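Local coordinates for OmpT protein (Vibrio cholerae serotype O1, PDB 6EHE), which probably works as a porin, a beta barrel in the outer membrane through which small solutes diffuse with little specificity, at residues Ala32-Asn37 / Gly48-Ala53; Val62-Leu67 / Lys80-Ser85; Phe76-Gln81 / Ser114-Val119. All blocks are in the same frame, centred on the assembly; numbering follows the deposited sequence.

Interaction 1 (Ala32-Asn37 / Gly48-Ala53); sequences AGVDAN and GKVEFA. With C8E ((hydroxyethyloxy)tri(ethyloxy)octane), chain D.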
loop_
_atom_site.group_PDB
_atom_site.type_symbol
_atom_site.label_atom_id
_atom_site.label_comp_id
_atom_site.label_asym_id
_atom_site.label_seq_id
_atom_site.Cartn_x
_atom_site.Cartn_y
_atom_site.Cartn_z
ATOM N N ALA A 32 -16.930 4.198 2.744
ATOM C CA ALA A 32 -18.032 4.839 2.039
ATOM C C ALA A 32 -17.583 6.225 1.604
ATOM O O ALA A 32 -16.806 6.866 2.306
ATOM C CB ALA A 32 -19.281 4.933 2.910
ATOM N N GLY A 33 -18.080 6.701 0.466
ATOM C CA GLY A 33 -17.557 7.963 -0.024
ATOM C C GLY A 33 -18.364 8.568 -1.152
ATOM O O GLY A 33 -19.341 7.993 -1.643
ATOM N N VAL A 34 -17.903 9.752 -1.563
ATOM C CA VAL A 34 -18.509 10.552 -2.620
ATOM C C VAL A 34 -17.409 10.978 -3.576
ATOM O O VAL A 34 -16.377 11.501 -3.140
ATOM C CB VAL A 34 -19.228 11.802 -2.067
ATOM C CG1 VAL A 34 -20.087 12.451 -3.151
ATOM C CG2 VAL A 34 -20.076 11.443 -0.879
ATOM N N ASP A 35 -17.640 10.790 -4.874
ATOM C CA ASP A 35 -16.706 11.186 -5.918
ATOM C C ASP A 35 -17.447 12.103 -6.876
ATOM O O ASP A 35 -18.296 11.642 -7.640
ATOM C CB ASP A 35 -16.171 9.957 -6.643
ATOM C CG ASP A 35 -15.040 10.287 -7.570
ATOM O OD1 ASP A 35 -14.581 11.451 -7.541
ATOM O OD2 ASP A 35 -14.611 9.391 -8.330
ATOM N N ALA A 36 -17.163 13.396 -6.834
ATOM C CA ALA A 36 -17.805 14.343 -7.731
ATOM C C ALA A 36 -16.798 14.810 -8.760
ATOM O O ALA A 36 -15.664 15.153 -8.416
ATOM C CB ALA A 36 -18.362 15.546 -6.985
ATOM N N ASN A 37 -17.220 14.842 -10.007
ATOM C CA ASN A 37 -16.395 15.330 -11.094
ATOM C C ASN A 37 -17.191 16.361 -11.872
ATOM O O ASN A 37 -18.380 16.172 -12.126
ATOM C CB ASN A 37 -15.953 14.174 -11.958
ATOM C CG ASN A 37 -15.123 13.171 -11.171
ATOM O OD1 ASN A 37 -13.911 13.358 -11.002
ATOM N ND2 ASN A 37 -15.774 12.118 -10.664
ATOM N N GLY A 48 -13.788 16.454 -6.607
ATOM C CA GLY A 48 -13.801 16.463 -5.166
ATOM C C GLY A 48 -14.215 15.088 -4.706
ATOM O O GLY A 48 -15.298 14.610 -5.052
ATOM N N LYS A 49 -13.352 14.427 -3.946
ATOM C CA LYS A 49 -13.633 13.074 -3.491
ATOM C C LYS A 49 -13.404 13.021 -1.998
ATOM O O LYS A 49 -12.413 13.562 -1.506
ATOM C CB LYS A 49 -12.730 12.070 -4.207
ATOM C CG LYS A 49 -13.034 10.620 -3.947
ATOM C CD LYS A 49 -12.183 9.741 -4.861
ATOM C CE LYS A 49 -12.409 8.261 -4.563
ATOM N NZ LYS A 49 -11.780 7.384 -5.599
ATOM N N VAL A 50 -14.321 12.405 -1.268
ATOM C CA VAL A 50 -14.105 12.190 0.156
ATOM C C VAL A 50 -14.488 10.757 0.498
ATOM O O VAL A 50 -15.496 10.236 0.008
ATOM C CB VAL A 50 -14.867 13.220 1.021
ATOM C CG1 VAL A 50 -16.353 12.952 1.021
ATOM C CG2 VAL A 50 -14.327 13.208 2.440
ATOM N N GLU A 51 -13.644 10.100 1.294
ATOM C CA GLU A 51 -13.829 8.708 1.683
ATOM C C GLU A 51 -13.693 8.588 3.195
ATOM O O GLU A 51 -12.680 9.024 3.770
ATOM C CB GLU A 51 -12.801 7.814 0.977
ATOM C CG GLU A 51 -12.927 6.329 1.226
ATOM C CD GLU A 51 -12.040 5.542 0.274
ATOM O OE1 GLU A 51 -11.014 4.979 0.726
ATOM O OE2 GLU A 51 -12.349 5.534 -0.941
ATOM N N PHE A 52 -14.715 7.995 3.821
ATOM C CA PHE A 52 -14.785 7.708 5.251
ATOM C C PHE A 52 -14.616 6.214 5.492
ATOM O O PHE A 52 -15.284 5.399 4.842
ATOM C CB PHE A 52 -16.131 8.127 5.843
ATOM C CG PHE A 52 -16.574 9.495 5.449
ATOM C CD1 PHE A 52 -16.140 10.603 6.159
ATOM C CD2 PHE A 52 -17.437 9.676 4.378
ATOM C CE1 PHE A 52 -16.535 11.860 5.800
ATOM C CE2 PHE A 52 -17.849 10.945 4.015
ATOM C CZ PHE A 52 -17.394 12.038 4.727
ATOM N N ALA A 53 -13.772 5.859 6.455
ATOM C CA ALA A 53 -13.563 4.470 6.840
ATOM C C ALA A 53 -14.007 4.238 8.281
ATOM O O ALA A 53 -14.418 5.158 9.006
ATOM C CB ALA A 53 -12.098 4.059 6.669
HETATM C C1 C8E D . -17.074 16.207 -2.066
HETATM C C2 C8E D . -15.819 16.492 -1.219
HETATM C C3 C8E D . -14.860 17.549 -1.774
HETATM C C4 C8E D . -13.411 17.373 -1.287
HETATM C C5 C8E D . -12.699 18.681 -0.904
HETATM C C6 C8E D . -11.557 18.416 0.086
HETATM C C7 C8E D . -10.473 19.506 0.078
HETATM C C8 C8E D . -9.058 18.902 0.127
HETATM O O9 C8E D . -8.171 19.667 0.935
#
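The carbonyl oxygen of A32 takes the backbone N-H of F52, with F52 N 2.8 Å from A32 O. The CA-H of E51 leans on the same oxygen, and the F52 ring comes to it obliquely, with CD2 of F52 3.5 Å from A32 O. The A32, V34 and A36 rungs each close a pair of N-H...O bonds with F52, V50 and G48. Between them G33 and D35 face E51 and K49 as non-hydrogen-bonded pairs; G33, with no side chain, brings its CA to 3.1 Å from V50 O. This is the antiparallel hairpin of strands 24-39 and 44-53, in the wall of a sixteen-stranded porin barrel. V34, V50 and F52 lie on the apolar face, where a detergent chain brings its C3 to 3.7 Å from G48 CA. On the other face K49 leaves with CG anti to the backbone N (chi1 -173°) and runs extended, laying its methylenes across D35, whose CG lies 4.0 Å from K49 CD. D35 OD2 and K49 NZ stay 4.4 Å apart, beyond a salt bridge; Q47 holds D35 OD1 instead. E51 is held at both oxygens, by R63 and by the hydroxyl of Y8.

Interaction 2 (Val62-Leu67 / Lys80-Ser85); sequences VRNHIL and KQWTTS. With C8E ((hydroxyethyloxy)tri(ethyloxy)octane), chain D.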
loop_
_atom_site.group_PDB
_atom_site.type_symbol
_atom_site.label_atom_id
_atom_site.label_comp_id
_atom_site.label_asym_id
_atom_site.label_seq_id
_atom_site.Cartn_x
_atom_site.Cartn_y
_atom_site.Cartn_z
ATOM N N VAL A 62 -12.068 10.335 8.358
ATOM C CA VAL A 62 -11.880 10.663 6.952
ATOM C C VAL A 62 -10.618 9.951 6.477
ATOM O O VAL A 62 -9.500 10.321 6.850
ATOM C CB VAL A 62 -11.783 12.180 6.742
ATOM C CG1 VAL A 62 -11.603 12.488 5.308
ATOM C CG2 VAL A 62 -13.031 12.851 7.249
ATOM N N ARG A 63 -10.780 8.917 5.660
ATOM C CA ARG A 63 -9.585 8.214 5.223
ATOM C C ARG A 63 -8.932 8.894 4.032
ATOM O O ARG A 63 -7.704 8.830 3.905
ATOM C CB ARG A 63 -9.890 6.751 4.906
ATOM C CG ARG A 63 -8.698 5.839 5.208
ATOM C CD ARG A 63 -9.010 4.392 4.899
ATOM N NE ARG A 63 -9.142 4.172 3.467
ATOM C CZ ARG A 63 -9.595 3.052 2.924
ATOM N NH1 ARG A 63 -9.669 2.941 1.608
ATOM N NH2 ARG A 63 -9.971 2.047 3.693
ATOM N N ASN A 64 -9.707 9.597 3.196
ATOM C CA ASN A 64 -9.159 10.339 2.057
ATOM C C ASN A 64 -9.997 11.593 1.811
ATOM O O ASN A 64 -11.220 11.553 1.940
ATOM C CB ASN A 64 -9.170 9.479 0.780
ATOM C CG ASN A 64 -7.881 8.679 0.562
ATOM O OD1 ASN A 64 -7.316 8.706 -0.530
ATOM N ND2 ASN A 64 -7.421 7.968 1.585
ATOM N N HIS A 65 -9.349 12.697 1.442
ATOM C CA HIS A 65 -10.091 13.828 0.890
ATOM C C HIS A 65 -9.205 14.508 -0.128
ATOM O O HIS A 65 -8.061 14.864 0.176
ATOM C CB HIS A 65 -10.570 14.835 1.951
ATOM C CG HIS A 65 -9.470 15.479 2.737
ATOM N ND1 HIS A 65 -8.711 16.517 2.242
ATOM C CD2 HIS A 65 -9.020 15.248 3.999
ATOM C CE1 HIS A 65 -7.833 16.898 3.159
ATOM N NE2 HIS A 65 -8.003 16.146 4.236
ATOM N N ILE A 66 -9.757 14.698 -1.320
ATOM C CA ILE A 66 -8.985 14.968 -2.523
ATOM C C ILE A 66 -9.650 16.068 -3.325
ATOM O O ILE A 66 -10.850 15.990 -3.621
ATOM C CB ILE A 66 -8.902 13.715 -3.407
ATOM C CG1 ILE A 66 -8.204 12.569 -2.654
ATOM C CG2 ILE A 66 -8.264 14.094 -4.732
ATOM C CD1 ILE A 66 -8.329 11.200 -3.303
ATOM N N LEU A 67 -8.868 17.053 -3.722
ATOM C CA LEU A 67 -9.237 17.962 -4.798
ATOM C C LEU A 67 -8.360 17.646 -6.008
ATOM O O LEU A 67 -7.127 17.706 -5.924
ATOM C CB LEU A 67 -9.079 19.423 -4.377
ATOM C CG LEU A 67 -9.052 20.353 -5.610
ATOM C CD1 LEU A 67 -10.435 20.537 -6.269
ATOM C CD2 LEU A 67 -8.402 21.712 -5.316
ATOM N N LYS A 80 -5.414 14.733 1.497
ATOM C CA LYS A 80 -5.066 13.522 2.231
ATOM C C LYS A 80 -5.320 12.325 1.327
ATOM O O LYS A 80 -6.464 12.100 0.901
ATOM C CB LYS A 80 -5.896 13.415 3.512
ATOM C CG LYS A 80 -5.609 12.169 4.320
ATOM C CD LYS A 80 -6.491 12.112 5.580
ATOM C CE LYS A 80 -6.203 10.878 6.381
ATOM N NZ LYS A 80 -6.868 10.890 7.702
ATOM N N GLN A 81 -4.255 11.577 1.025
ATOM C CA GLN A 81 -4.240 10.615 -0.063
ATOM C C GLN A 81 -3.295 9.472 0.263
ATOM O O GLN A 81 -2.350 9.622 1.042
ATOM C CB GLN A 81 -3.785 11.251 -1.380
ATOM C CG GLN A 81 -4.490 12.531 -1.773
ATOM C CD GLN A 81 -3.898 13.160 -3.013
ATOM O OE1 GLN A 81 -4.110 12.686 -4.126
ATOM N NE2 GLN A 81 -3.169 14.246 -2.833
ATOM N N TRP A 82 -3.559 8.319 -0.351
ATOM C CA TRP A 82 -2.548 7.275 -0.387
ATOM C C TRP A 82 -1.331 7.772 -1.154
ATOM O O TRP A 82 -1.434 8.633 -2.031
ATOM C CB TRP A 82 -3.092 6.016 -1.046
ATOM C CG TRP A 82 -4.368 5.557 -0.449
ATOM C CD1 TRP A 82 -5.626 5.646 -0.997
ATOM C CD2 TRP A 82 -4.526 4.941 0.827
ATOM N NE1 TRP A 82 -6.553 5.103 -0.130
ATOM C CE2 TRP A 82 -5.900 4.665 0.995
ATOM C CE3 TRP A 82 -3.635 4.589 1.844
ATOM C CZ2 TRP A 82 -6.399 4.062 2.137
ATOM C CZ3 TRP A 82 -4.137 3.980 2.987
ATOM C CH2 TRP A 82 -5.510 3.735 3.123
ATOM N N THR A 83 -0.166 7.235 -0.809
ATOM C CA THR A 83 1.042 7.629 -1.503
ATOM C C THR A 83 1.035 7.096 -2.934
ATOM O O THR A 83 0.418 6.078 -3.240
ATOM C CB THR A 83 2.277 7.106 -0.772
ATOM O OG1 THR A 83 2.245 5.675 -0.775
ATOM C CG2 THR A 83 2.360 7.644 0.666
ATOM N N THR A 84 1.746 7.804 -3.818
ATOM C CA THR A 84 2.007 7.292 -5.156
ATOM C C THR A 84 2.590 5.896 -5.088
ATOM O O THR A 84 2.241 5.028 -5.898
ATOM C CB THR A 84 2.985 8.206 -5.899
ATOM O OG1 THR A 84 2.496 9.552 -5.911
ATOM C CG2 THR A 84 3.150 7.720 -7.302
ATOM N N SER A 85 3.504 5.663 -4.136
ATOM C CA SER A 85 4.099 4.331 -4.005
ATOM C C SER A 85 3.049 3.299 -3.668
ATOM O O SER A 85 3.178 2.130 -4.051
ATOM C CB SER A 85 5.194 4.328 -2.935
ATOM O OG SER A 85 4.775 5.001 -1.758
HETATM C C1 C8E D . -17.074 16.207 -2.066
HETATM C C2 C8E D . -15.819 16.492 -1.219
HETATM C C3 C8E D . -14.860 17.549 -1.774
HETATM C C4 C8E D . -13.411 17.373 -1.287
HETATM C C5 C8E D . -12.699 18.681 -0.904
HETATM C C6 C8E D . -11.557 18.416 0.086
HETATM C C7 C8E D . -10.473 19.506 0.078
HETATM C C8 C8E D . -9.058 18.902 0.127
HETATM O O9 C8E D . -8.171 19.667 0.935
HETATM O O HOH W 1 -9.135 4.218 -0.857
HETATM O O HOH W 2 -5.486 8.481 -2.635
#
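The H65 imidazole has the CB of K80 over one face, a CH-pi contact with K80 CB 3.8 Å from the centroid of the H65 ring and displaced toward the rim. At the edge of the same ring lies the detergent, nearest to ND1. CG of H65 sits between the backbone N and the carbonyl carbon (chi1 61°), which sets the ring against K80 CB. The W82 indole carries the amide of N64 on one face, N64 ND2 lying 3.5 Å from W82 NE1. Both atoms are donors, so this is packing, with the amide and ring planes turned 40° apart. R63 reaches the edge of the indole near CZ2, but it was modelled in two conformers and the tightness of that approach is doubtful. Water 1 joins W82 NE1 to R63 NH1, and water 2 takes the W82 N-H while donating to N64 OD1.

R63 and N64 both face E51 on the neighbouring strand, a classic beta bulge. Next to the bulge the chain of 80-85 turns a corner at K80 and leaves the barrel wall, as the constriction loop of porins does, before T83 caps the helix 84-88. The backbone bond from H65 N to K80 O is 3.0 Å long; the return bond from K80 N to H65 O is weak. Fully extended, K80 runs back along strand 61-71 until NZ meets the backbone, with K80 NZ 2.8 Å from V62 O and close to the line of that C=O. D113 offers the ammonium a second, long and weak ion pair. Further along the strand, CG1 of I66 sits 3.8 Å from Q81 CG, the two side chains crossing at about a right angle.

Interaction 3 (Phe76-Gln81 / Ser114-Val119); sequences FSFGKQ and SQVKYV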
loop_
_atom_site.group_PDB
_atom_site.type_symbol
_atom_site.label_atom_id
_atom_site.label_comp_id
_atom_site.label_asym_id
_atom_site.label_seq_id
_atom_site.Cartn_x
_atom_site.Cartn_y
_atom_site.Cartn_z
ATOM N N PHE A 76 -3.564 16.521 -11.292
ATOM C CA PHE A 76 -2.943 16.935 -10.047
ATOM C C PHE A 76 -3.973 16.706 -8.957
ATOM O O PHE A 76 -5.126 17.120 -9.097
ATOM C CB PHE A 76 -2.542 18.398 -10.095
ATOM C CG PHE A 76 -1.712 18.771 -11.288
ATOM C CD1 PHE A 76 -2.284 18.904 -12.547
ATOM C CD2 PHE A 76 -0.370 19.003 -11.151
ATOM C CE1 PHE A 76 -1.511 19.238 -13.647
ATOM C CE2 PHE A 76 0.408 19.351 -12.239
ATOM C CZ PHE A 76 -0.165 19.465 -13.485
ATOM N N SER A 77 -3.585 16.026 -7.896
ATOM C CA SER A 77 -4.499 15.709 -6.816
ATOM C C SER A 77 -3.895 16.214 -5.523
ATOM O O SER A 77 -2.745 15.903 -5.222
ATOM C CB SER A 77 -4.748 14.207 -6.736
ATOM O OG SER A 77 -5.234 13.738 -7.972
ATOM N N PHE A 78 -4.664 16.983 -4.765
ATOM C CA PHE A 78 -4.219 17.597 -3.526
ATOM C C PHE A 78 -5.028 17.053 -2.367
ATOM O O PHE A 78 -6.233 16.818 -2.503
ATOM C CB PHE A 78 -4.394 19.109 -3.572
ATOM C CG PHE A 78 -3.765 19.736 -4.764
ATOM C CD1 PHE A 78 -4.430 19.772 -5.983
ATOM C CD2 PHE A 78 -2.507 20.274 -4.682
ATOM C CE1 PHE A 78 -3.843 20.337 -7.093
ATOM C CE2 PHE A 78 -1.929 20.836 -5.787
ATOM C CZ PHE A 78 -2.603 20.862 -6.998
ATOM N N GLY A 79 -4.363 16.863 -1.220
ATOM C CA GLY A 79 -5.095 16.565 -0.009
ATOM C C GLY A 79 -4.568 15.317 0.654
ATOM O O GLY A 79 -3.421 14.910 0.440
ATOM N N LYS A 80 -5.414 14.733 1.497
ATOM C CA LYS A 80 -5.066 13.522 2.231
ATOM C C LYS A 80 -5.320 12.325 1.327
ATOM O O LYS A 80 -6.464 12.100 0.901
ATOM C CB LYS A 80 -5.896 13.415 3.512
ATOM C CG LYS A 80 -5.609 12.169 4.320
ATOM C CD LYS A 80 -6.491 12.112 5.580
ATOM C CE LYS A 80 -6.203 10.878 6.381
ATOM N NZ LYS A 80 -6.868 10.890 7.702
ATOM N N GLN A 81 -4.255 11.577 1.025
ATOM C CA GLN A 81 -4.240 10.615 -0.063
ATOM C C GLN A 81 -3.295 9.472 0.263
ATOM O O GLN A 81 -2.350 9.622 1.042
ATOM C CB GLN A 81 -3.785 11.251 -1.380
ATOM C CG GLN A 81 -4.490 12.531 -1.773
ATOM C CD GLN A 81 -3.898 13.160 -3.013
ATOM O OE1 GLN A 81 -4.110 12.686 -4.126
ATOM N NE2 GLN A 81 -3.169 14.246 -2.833
ATOM N N SER A 114 -1.311 15.554 3.336
ATOM C CA SER A 114 -1.292 16.788 2.561
ATOM C C SER A 114 -0.244 16.648 1.446
ATOM O O SER A 114 0.875 17.171 1.510
ATOM C CB SER A 114 -1.015 17.989 3.465
ATOM O OG SER A 114 -0.837 19.168 2.704
ATOM N N GLN A 115 -0.603 15.906 0.403
ATOM C CA GLN A 115 0.276 15.766 -0.746
ATOM C C GLN A 115 -0.347 16.394 -1.965
ATOM O O GLN A 115 -1.570 16.511 -2.084
ATOM C CB GLN A 115 0.574 14.310 -1.146
ATOM C CG GLN A 115 0.545 13.293 -0.095
ATOM C CD GLN A 115 0.640 11.901 -0.685
ATOM O OE1 GLN A 115 1.427 11.632 -1.613
ATOM N NE2 GLN A 115 -0.160 11.002 -0.148
ATOM N N VAL A 116 0.529 16.695 -2.908
ATOM C CA VAL A 116 0.143 16.880 -4.297
ATOM C C VAL A 116 0.716 15.696 -5.074
ATOM O O VAL A 116 1.914 15.391 -4.983
ATOM C CB VAL A 116 0.627 18.224 -4.871
ATOM C CG1 VAL A 116 2.068 18.448 -4.548
ATOM C CG2 VAL A 116 0.455 18.220 -6.371
ATOM N N LYS A 117 -0.155 14.994 -5.773
ATOM C CA LYS A 117 0.190 13.866 -6.606
ATOM C C LYS A 117 -0.097 14.248 -8.050
ATOM O O LYS A 117 -1.033 14.983 -8.342
ATOM C CB LYS A 117 -0.609 12.616 -6.202
ATOM C CG LYS A 117 -0.350 12.139 -4.765
ATOM C CD LYS A 117 -1.412 11.114 -4.291
ATOM C CE LYS A 117 -1.342 9.777 -5.039
ATOM N NZ LYS A 117 -2.345 8.768 -4.604
ATOM N N TYR A 118 0.720 13.744 -8.941
ATOM C CA TYR A 118 0.659 14.014 -10.360
ATOM C C TYR A 118 0.615 12.690 -11.091
ATOM O O TYR A 118 1.359 11.768 -10.729
ATOM C CB TYR A 118 1.891 14.773 -10.801
ATOM C CG TYR A 118 1.962 14.923 -12.288
ATOM C CD1 TYR A 118 1.144 15.823 -12.932
ATOM C CD2 TYR A 118 2.845 14.167 -13.061
ATOM C CE1 TYR A 118 1.187 15.969 -14.281
ATOM C CE2 TYR A 118 2.891 14.316 -14.437
ATOM C CZ TYR A 118 2.049 15.230 -15.028
ATOM O OH TYR A 118 2.044 15.432 -16.374
ATOM N N VAL A 119 -0.212 12.611 -12.138
ATOM C CA VAL A 119 -0.299 11.423 -12.992
ATOM C C VAL A 119 -0.356 11.863 -14.450
ATOM O O VAL A 119 -1.215 12.674 -14.815
ATOM C CB VAL A 119 -1.549 10.583 -12.670
ATOM C CG1 VAL A 119 -1.707 9.457 -13.676
ATOM C CG2 VAL A 119 -1.515 10.050 -11.225
#
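S77 and K117 exchange two backbone bonds, each 2.8 Å long: S77 N to K117 O and K117 N to S77 O. S77 O has a second donor, the side-chain amide of Q81, whose NE2 lies 2.9 Å from S77 O and well above the carbonyl plane, while K117 N comes in near that plane. Q81 NE2 also bonds to G79 O; these two bonds, the second weak, turn the Q81 amide back toward the backbone of 77-79. G79 O is itself taken by Q115 N, and G79 N gives to Q115 O. G79 adopts positive phi (127°), where the chain starts to turn out of the wall. Q115 NE2 makes weak bonds to W82 O and H112 O. The K117 chain and the Q81 side chain run antiparallel past one another, with K117 CD 3.1 Å from Q81 OE1, a tight approach. A bend at chi3 (67°) helps carry K117 NZ to the carboxylate of D87 and to W82 O, so the ammonium has two partners on the inward loop.

The other face of the sheet is apolar and largely aromatic. Y118 lays CD1 over one face of the F76 ring, the two planes 55° apart, and its hydroxyl is bonded to F73 O. Alongside, F78 CE2 rests 3.6 Å from V116 CG2.

Strand 74-78 lies between 61-71 and 115-121 in the barrel, with F76 and F78 bonded through their backbones to V69 and L67. On the far side V116 pairs with Y131 of strand 125-132. Strand 81-82, which starts at Q81, pairs with 111-112 apart from the barrel sheet, and helix 84-88 lies in the chain between.

All three contacts lie round one side of the same antiparallel barrel. Interaction 1 closes before the other two open, while 2 and 3 overlap in the chain. Centres of interactions 1 and 2 are about 11 Å apart and those of 2 and 3 about 7 Å; interactions 1 and 3, about 14 Å apart between centres, do not touch. Neighbouring strands 44-53 and 61-71 are joined by K49 O and I66 N, strands 61-71 and 74-78 by L67 O and F78 N. Interactions 2 and 3 share K80 and Q81, at and just after the corner where the chain leaves the wall. They thus mark the start and return of a segment consistent with the inward constriction loop of porins.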